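Side-chain contacts in sialyltransferase 0160 (Photobacterium damselae, PDB 4R84), which probably transfers sialic acid from CMP-sialic acid to a sugar acceptor, as a bacterial glycosyltransferase of the GT-B structural group: residues Val241-Tyr244 / Gln245-Asp248; Lys344-Leu347 / Gln348-Ser352; Ser482-Val485 / Gln486-Thr490. All blocks are in the same frame, centred on the assembly; numbering follows the deposited sequence.

Contact 1: Val241-Tyr244 / Gln245-Asp248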
loop_
_atom_site.group_PDB
_atom_site.type_symbol
_atom_site.label_atom_id
_atom_site.label_comp_id
_atom_site.label_asym_id
_atom_site.label_seq_id
_atom_site.Cartn_x
_atom_site.Cartn_y
_atom_site.Cartn_z
ATOM N N VAL A 241 10.847 -13.926 6.409
ATOM C CA VAL A 241 11.040 -15.276 6.909
ATOM C C VAL A 241 10.980 -16.273 5.754
ATOM O O VAL A 241 11.770 -17.217 5.699
ATOM C CB VAL A 241 9.992 -15.644 7.982
ATOM C CG1 VAL A 241 10.079 -17.126 8.326
ATOM C CG2 VAL A 241 10.212 -14.808 9.239
ATOM N N SER A 242 10.052 -16.057 4.819
ATOM C CA SER A 242 9.927 -16.959 3.679
ATOM C C SER A 242 11.154 -16.890 2.785
ATOM O O SER A 242 11.622 -17.910 2.285
ATOM C CB SER A 242 8.672 -16.630 2.851
ATOM O OG SER A 242 7.505 -16.840 3.628
ATOM N N LEU A 243 11.661 -15.682 2.574
ATOM C CA LEU A 243 12.874 -15.480 1.791
ATOM C C LEU A 243 14.073 -16.127 2.491
ATOM O O LEU A 243 14.893 -16.786 1.854
ATOM C CB LEU A 243 13.117 -13.982 1.553
ATOM C CG LEU A 243 12.286 -13.366 0.405
ATOM C CD1 LEU A 243 12.362 -11.851 0.455
ATOM C CD2 LEU A 243 12.765 -13.898 -0.940
ATOM N N TYR A 244 14.152 -15.947 3.804
ATOM C CA TYR A 244 15.215 -16.558 4.594
ATOM C C TYR A 244 15.233 -18.079 4.437
ATOM O O TYR A 244 16.290 -18.685 4.246
ATOM C CB TYR A 244 15.042 -16.191 6.062
ATOM C CG TYR A 244 16.047 -16.843 6.974
ATOM C CD1 TYR A 244 17.281 -16.259 7.202
ATOM C CD2 TYR A 244 15.760 -18.050 7.607
ATOM C CE1 TYR A 244 18.221 -16.866 8.040
ATOM C CE2 TYR A 244 16.679 -18.651 8.436
ATOM C CZ TYR A 244 17.904 -18.054 8.653
ATOM O OH TYR A 244 18.812 -18.664 9.487
ATOM N N GLN A 245 14.054 -18.689 4.517
ATOM C CA GLN A 245 13.944 -20.134 4.458
ATOM C C GLN A 245 14.217 -20.672 3.062
ATOM O O GLN A 245 14.517 -21.854 2.896
ATOM C CB GLN A 245 12.556 -20.569 4.940
ATOM C CG GLN A 245 12.355 -20.389 6.442
ATOM C CD GLN A 245 10.912 -20.583 6.888
ATOM O OE1 GLN A 245 9.971 -20.363 6.126
ATOM N NE2 GLN A 245 10.735 -21.009 8.133
ATOM N N TRP A 246 14.152 -19.792 2.065
ATOM C CA TRP A 246 14.257 -20.175 0.655
ATOM C C TRP A 246 15.640 -19.874 0.052
ATOM O O TRP A 246 15.995 -20.412 -1.004
ATOM C CB TRP A 246 13.147 -19.443 -0.125
ATOM C CG TRP A 246 13.191 -19.519 -1.614
ATOM C CD1 TRP A 246 12.671 -20.502 -2.409
ATOM C CD2 TRP A 246 13.725 -18.529 -2.494
ATOM N NE1 TRP A 246 12.879 -20.192 -3.735
ATOM C CE2 TRP A 246 13.522 -18.982 -3.811
ATOM C CE3 TRP A 246 14.373 -17.308 -2.293
ATOM C CZ2 TRP A 246 13.948 -18.258 -4.922
ATOM C CZ3 TRP A 246 14.793 -16.600 -3.382
ATOM C CH2 TRP A 246 14.579 -17.071 -4.690
ATOM N N LYS A 247 16.423 -19.036 0.728
ATOM C CA LYS A 247 17.604 -18.424 0.114
ATOM C C LYS A 247 18.696 -19.431 -0.258
ATOM O O LYS A 247 19.510 -19.161 -1.144
ATOM C CB LYS A 247 18.187 -17.338 1.028
ATOM C CG LYS A 247 18.812 -17.823 2.348
ATOM C CD LYS A 247 19.396 -16.636 3.119
ATOM C CE LYS A 247 19.868 -17.007 4.527
ATOM N NZ LYS A 247 20.855 -18.125 4.513
ATOM N N ASP A 248 18.706 -20.587 0.403
ATOM C CA ASP A 248 19.748 -21.576 0.136
ATOM C C ASP A 248 19.288 -22.688 -0.803
ATOM O O ASP A 248 20.050 -23.605 -1.095
ATOM C CB ASP A 248 20.246 -22.179 1.454
ATOM C CG ASP A 248 20.846 -21.136 2.378
ATOM O OD1 ASP A 248 21.657 -20.319 1.893
ATOM O OD2 ASP A 248 20.499 -21.124 3.579
HETATM O O HOH W 1 17.837 -20.577 5.694
#

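Contact 2: Lys344-Leu347 / Gln348-Ser352. With CA (calcium ion), chain F.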
loop_
_atom_site.group_PDB
_atom_site.type_symbol
_atom_site.label_atom_id
_atom_site.label_comp_id
_atom_site.label_asym_id
_atom_site.label_seq_id
_atom_site.Cartn_x
_atom_site.Cartn_y
_atom_site.Cartn_z
ATOM N N LYS A 344 -4.149 11.670 15.567
ATOM C CA LYS A 344 -2.742 12.048 15.593
ATOM C C LYS A 344 -2.506 13.285 16.443
ATOM O O LYS A 344 -1.548 13.347 17.217
ATOM C CB LYS A 344 -2.226 12.279 14.169
ATOM C CG LYS A 344 -0.822 12.860 14.119
ATOM C CD LYS A 344 -0.294 12.954 12.690
ATOM C CE LYS A 344 1.042 13.677 12.676
ATOM N NZ LYS A 344 1.623 13.831 11.326
ATOM N N GLU A 345 -3.390 14.269 16.304
ATOM C CA GLU A 345 -3.282 15.508 17.056
ATOM C C GLU A 345 -3.275 15.243 18.551
ATOM O O GLU A 345 -2.506 15.851 19.283
ATOM C CB GLU A 345 -4.443 16.436 16.691
ATOM C CG GLU A 345 -4.510 17.723 17.482
ATOM C CD GLU A 345 -5.531 18.686 16.911
ATOM O OE1 GLU A 345 -5.872 18.544 15.717
ATOM O OE2 GLU A 345 -6.008 19.567 17.658
ATOM N N GLN A 346 -4.116 14.317 18.997
ATOM C CA GLN A 346 -4.163 13.946 20.409
ATOM C C GLN A 346 -2.867 13.272 20.855
ATOM O O GLN A 346 -2.352 13.579 21.922
ATOM C CB GLN A 346 -5.356 13.035 20.698
ATOM C CG GLN A 346 -5.491 12.667 22.159
ATOM C CD GLN A 346 -6.672 11.758 22.414
ATOM O OE1 GLN A 346 -6.972 10.873 21.617
ATOM N NE2 GLN A 346 -7.371 11.999 23.511
ATOM N N LEU A 347 -2.332 12.360 20.050
ATOM C CA LEU A 347 -1.091 11.695 20.447
ATOM C C LEU A 347 0.060 12.695 20.482
ATOM O O LEU A 347 0.922 12.623 21.364
ATOM C CB LEU A 347 -0.754 10.529 19.510
ATOM C CG LEU A 347 0.465 9.703 19.945
ATOM C CD1 LEU A 347 0.282 9.182 21.383
ATOM C CD2 LEU A 347 0.742 8.545 18.997
ATOM N N GLN A 348 0.064 13.639 19.537
ATOM C CA GLN A 348 1.067 14.705 19.537
ATOM C C GLN A 348 1.004 15.474 20.850
ATOM O O GLN A 348 2.034 15.786 21.461
ATOM C CB GLN A 348 0.863 15.678 18.368
ATOM C CG GLN A 348 1.316 15.154 17.013
ATOM C CD GLN A 348 1.024 16.123 15.870
ATOM O OE1 GLN A 348 -0.066 16.699 15.784
ATOM N NE2 GLN A 348 1.998 16.296 14.980
ATOM N N GLN A 349 -0.218 15.782 21.272
ATOM C CA GLN A 349 -0.429 16.519 22.516
ATOM C C GLN A 349 0.027 15.684 23.701
ATOM O O GLN A 349 0.646 16.204 24.634
ATOM C CB GLN A 349 -1.899 16.925 22.657
ATOM C CG GLN A 349 -2.313 18.032 21.660
ATOM C CD GLN A 349 -3.817 18.298 21.623
ATOM O OE1 GLN A 349 -4.587 17.686 22.364
ATOM N NE2 GLN A 349 -4.239 19.208 20.744
ATOM N N GLN A 350 -0.267 14.388 23.662
ATOM C CA GLN A 350 0.115 13.492 24.763
ATOM C C GLN A 350 1.632 13.299 24.860
ATOM O O GLN A 350 2.193 13.250 25.970
ATOM C CB GLN A 350 -0.585 12.135 24.612
ATOM C CG GLN A 350 -2.092 12.225 24.827
ATOM C CD GLN A 350 -2.843 10.982 24.403
ATOM O OE1 GLN A 350 -2.449 10.286 23.464
ATOM N NE2 GLN A 350 -3.926 10.682 25.109
ATOM N N TYR A 351 2.294 13.213 23.708
ATOM C CA TYR A 351 3.756 13.138 23.652
ATOM C C TYR A 351 4.347 14.357 24.370
ATOM O O TYR A 351 5.400 14.270 24.999
ATOM C CB TYR A 351 4.252 13.076 22.194
ATOM C CG TYR A 351 4.267 11.708 21.512
ATOM C CD1 TYR A 351 4.153 10.528 22.230
ATOM C CD2 TYR A 351 4.379 11.616 20.124
ATOM C CE1 TYR A 351 4.170 9.287 21.584
ATOM C CE2 TYR A 351 4.387 10.387 19.473
ATOM C CZ TYR A 351 4.281 9.230 20.205
ATOM O OH TYR A 351 4.303 8.025 19.550
ATOM N N SER A 352 3.678 15.504 24.263
ATOM C CA SER A 352 4.198 16.737 24.864
ATOM C C SER A 352 3.669 17.055 26.265
ATOM O O SER A 352 4.094 18.043 26.865
ATOM C CB SER A 352 3.913 17.927 23.944
ATOM O OG SER A 352 4.731 17.874 22.789
HETATM CA CA CA F . 6.888 13.320 26.728
HETATM O O HOH W 2 4.428 12.943 27.493
HETATM O O HOH W 3 8.133 14.402 25.084
#

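Contact 3: Ser482-Val485 / Gln486-Thr490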
loop_
_atom_site.group_PDB
_atom_site.type_symbol
_atom_site.label_atom_id
_atom_site.label_comp_id
_atom_site.label_asym_id
_atom_site.label_seq_id
_atom_site.Cartn_x
_atom_site.Cartn_y
_atom_site.Cartn_z
ATOM N N SER A 482 16.019 -18.623 15.673
ATOM C CA SER A 482 14.834 -18.629 14.818
ATOM C C SER A 482 15.056 -17.801 13.554
ATOM O O SER A 482 15.802 -16.822 13.573
ATOM C CB SER A 482 13.610 -18.106 15.573
ATOM O OG SER A 482 13.701 -16.713 15.811
ATOM N N PRO A 483 14.398 -18.196 12.452
ATOM C CA PRO A 483 14.440 -17.440 11.194
ATOM C C PRO A 483 14.113 -15.962 11.392
ATOM O O PRO A 483 14.837 -15.111 10.889
ATOM C CB PRO A 483 13.380 -18.132 10.336
ATOM C CG PRO A 483 13.408 -19.540 10.805
ATOM C CD PRO A 483 13.707 -19.487 12.298
ATOM N N LEU A 484 13.068 -15.658 12.156
ATOM C CA LEU A 484 12.691 -14.274 12.372
ATOM C C LEU A 484 13.834 -13.462 12.970
ATOM O O LEU A 484 14.157 -12.386 12.478
ATOM C CB LEU A 484 11.474 -14.180 13.284
ATOM C CG LEU A 484 10.961 -12.751 13.460
ATOM C CD1 LEU A 484 10.562 -12.155 12.120
ATOM C CD2 LEU A 484 9.784 -12.727 14.431
ATOM N N VAL A 485 14.462 -13.978 14.021
ATOM C CA VAL A 485 15.545 -13.226 14.649
ATOM C C VAL A 485 16.757 -13.141 13.721
ATOM O O VAL A 485 17.385 -12.084 13.604
ATOM C CB VAL A 485 15.932 -13.843 16.001
ATOM C CG1 VAL A 485 17.178 -13.175 16.569
ATOM C CG2 VAL A 485 14.766 -13.713 16.970
ATOM N N GLN A 486 17.066 -14.234 13.030
ATOM C CA GLN A 486 18.198 -14.226 12.101
ATOM C C GLN A 486 18.022 -13.144 11.035
ATOM O O GLN A 486 18.985 -12.457 10.674
ATOM C CB GLN A 486 18.377 -15.604 11.450
ATOM C CG GLN A 486 18.964 -16.667 12.405
ATOM C CD GLN A 486 20.309 -16.264 12.967
ATOM O OE1 GLN A 486 21.249 -15.998 12.219
ATOM N NE2 GLN A 486 20.412 -16.212 14.290
ATOM N N VAL A 487 16.791 -12.975 10.557
ATOM C CA VAL A 487 16.507 -11.917 9.586
ATOM C C VAL A 487 16.666 -10.529 10.190
ATOM O O VAL A 487 17.312 -9.661 9.599
ATOM C CB VAL A 487 15.085 -12.063 9.006
ATOM C CG1 VAL A 487 14.671 -10.805 8.239
ATOM C CG2 VAL A 487 15.008 -13.304 8.149
ATOM N N MET A 488 16.131 -10.327 11.391
ATOM C CA MET A 488 16.225 -9.032 12.042
ATOM C C MET A 488 17.674 -8.670 12.366
ATOM O O MET A 488 18.058 -7.500 12.272
ATOM C CB MET A 488 15.390 -9.024 13.320
ATOM C CG MET A 488 13.942 -9.362 13.080
ATOM S SD MET A 488 12.967 -9.170 14.582
ATOM C CE MET A 488 12.898 -7.407 14.676
ATOM N N LEU A 489 18.478 -9.664 12.744
ATOM C CA LEU A 489 19.902 -9.433 12.977
ATOM C C LEU A 489 20.615 -8.999 11.695
ATOM O O LEU A 489 21.373 -8.038 11.708
ATOM C CB LEU A 489 20.561 -10.686 13.566
ATOM C CG LEU A 489 20.201 -11.039 15.021
ATOM C CD1 LEU A 489 20.690 -12.432 15.382
ATOM C CD2 LEU A 489 20.758 -10.026 16.013
ATOM N N THR A 490 20.369 -9.709 10.596
ATOM C CA THR A 490 20.969 -9.390 9.290
ATOM C C THR A 490 20.584 -7.982 8.818
ATOM O O THR A 490 21.392 -7.262 8.212
ATOM C CB THR A 490 20.549 -10.427 8.225
ATOM O OG1 THR A 490 21.063 -11.711 8.598
ATOM C CG2 THR A 490 21.087 -10.067 6.843
#

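Contact 1: Val241-Tyr244 / Gln245-Asp248
Val241 and Gln245 meet on the last turn of helix 237-246, a helix at the protein surface. Gln245 N donates to Val241 O at 3.0 Å, the i to i+4 bond of an alpha-helix. Trp246 N donates to Leu243 O, three residues back, at 3.1 Å. That bond is bent, 141° at the hydrogen, and its donor stands well above the carbonyl plane. The side chain of Gln245 runs beside Val241, with CD 3.8 Å from Val241 CG1. Tyr244 O is served by a water at 2.8 Å, which also donates weakly to Asp248 OD2. Ser242 OG finds its partner one turn back, at Ser238 O.

Lys247 O accepts from Lys252 NZ. Trp246 packs obliquely on Leu243, and Leu309 of helix 307-313 touches both. Lys247 starts with CG between the backbone N and the carbonyl carbon (chi1 68°). Its chain then runs beside Tyr244, bringing CE to 3.8 Å from Tyr244 CD1. The bend at chi4, 56°, takes NZ on to a salt bridge with Asp248, where it meets OD2 from the syn side, somewhat out of the carboxylate plane, at 3.2 Å.

Contact 2: Lys344-Leu347 / Gln348-Ser352
Gln348 lays its extended chain across that of Lys344, its NE2 3.6 Å from Lys344 CE. The amine of Lys344 goes on to Thr439 O. Gln348 N donates to Lys344 O at 2.8 Å. Gln349 comes next and runs alongside Glu345. Its NE2 stays 3.6 Å from Glu345 OE2, with the amide and carboxylate planes turned 71° apart, so the two groups are neighbours and not a flat pair. Gln350 keeps the same extended shape but meets an amide. Its amide stacks on that of Gln346, the planes only 9° apart, and its CD is 3.9 Å from Gln346 CG. Its OE1 meets Leu347 CD1 at 3.6 Å.

All this lies on one regular alpha-helix, 344-353, at the surface of a Rossmann-like half of the GT-B fold. Its inner side, with Leu347 and Gln350, packs on strands 401-405 and 425-427 of the four-stranded parallel sheet.

Tyr351 follows, with CG anti to the carbonyl carbon (chi1 -84°). This carries the ring back over Leu347, and its rotation about CB-CG turns one face to Leu347 CG, in a CH-pi contact 4.0 Å from the ring centroid. The phenol hydroxyl is hydrogen-bonded to Met441 O, and the ring meets Phe403 edge-to-face. Tyr351 O binds the calcium ion at 2.5 Å, together with Ser354, Leu356, Asn358, Asp401 and two waters. One of those waters also donates to Gln350 O.

Contact 3: Ser482-Val485 / Gln486-Thr490
Val485 and Leu489, one turn apart on helix 483-490, run their side chains alongside each other in one direction. From its root, Leu489 CB is 3.5 Å from Val485 O. CG comes closer still, at 3.3 Å from the same oxygen. CD1 ends the path against Val485 CG1 at 3.8 Å. This placement comes from the first torsion of Leu489, with CG anti to the carbonyl carbon and beside the backbone N (chi1 -71°). Leu489 N donates to Val485 O at 2.8 Å.

The helix begins at Ser482, its N-cap. Ser482 OG accepts from Val485 N in a weak capping bond of 3.4 Å, and OG also has a hydrogen bond with Ala479 O. Ser482 O takes the first helical bond, from Gln486 N at 2.9 Å. Gln486 then folds at chi2 (-58°), and its NE2 is hydrogen-bonded to Leu480 O. On another side, Leu484 CG and Met488 SD make a looser apolar contact at 4.3 Å.

The helix packs against a strand and two helices. Leu484 and Val485 touch Phe467 of strand 462-468, and Met488 reaches Ile465 of the same strand. Val487 packs on Tyr299 of helix 299-302 and on Tyr244 of helix 237-246.

The contacts follow in series along the chain, each within one helix of the sialyltransferase family region: 237-246, then 344-353, then 483-490. Contacts 1 and 3 are direct neighbours, their centres about 11 Å apart. Tyr244 CD2 meets Pro483 CB at 3.6 Å, and Val241 CG2 meets Leu484 CD1 at 3.9 Å. This joins distant parts of the sequence beside the bound CMP-3-fluoro-sialic acid, about 7 Å from the Val241 side chain and 6 Å from that of Leu484. Contact 2 stands apart, its centre about 40 Å from contact 1 and 33 Å from contact 3. It packs on two strands of the four-stranded parallel sheet and carries a calcium ligand.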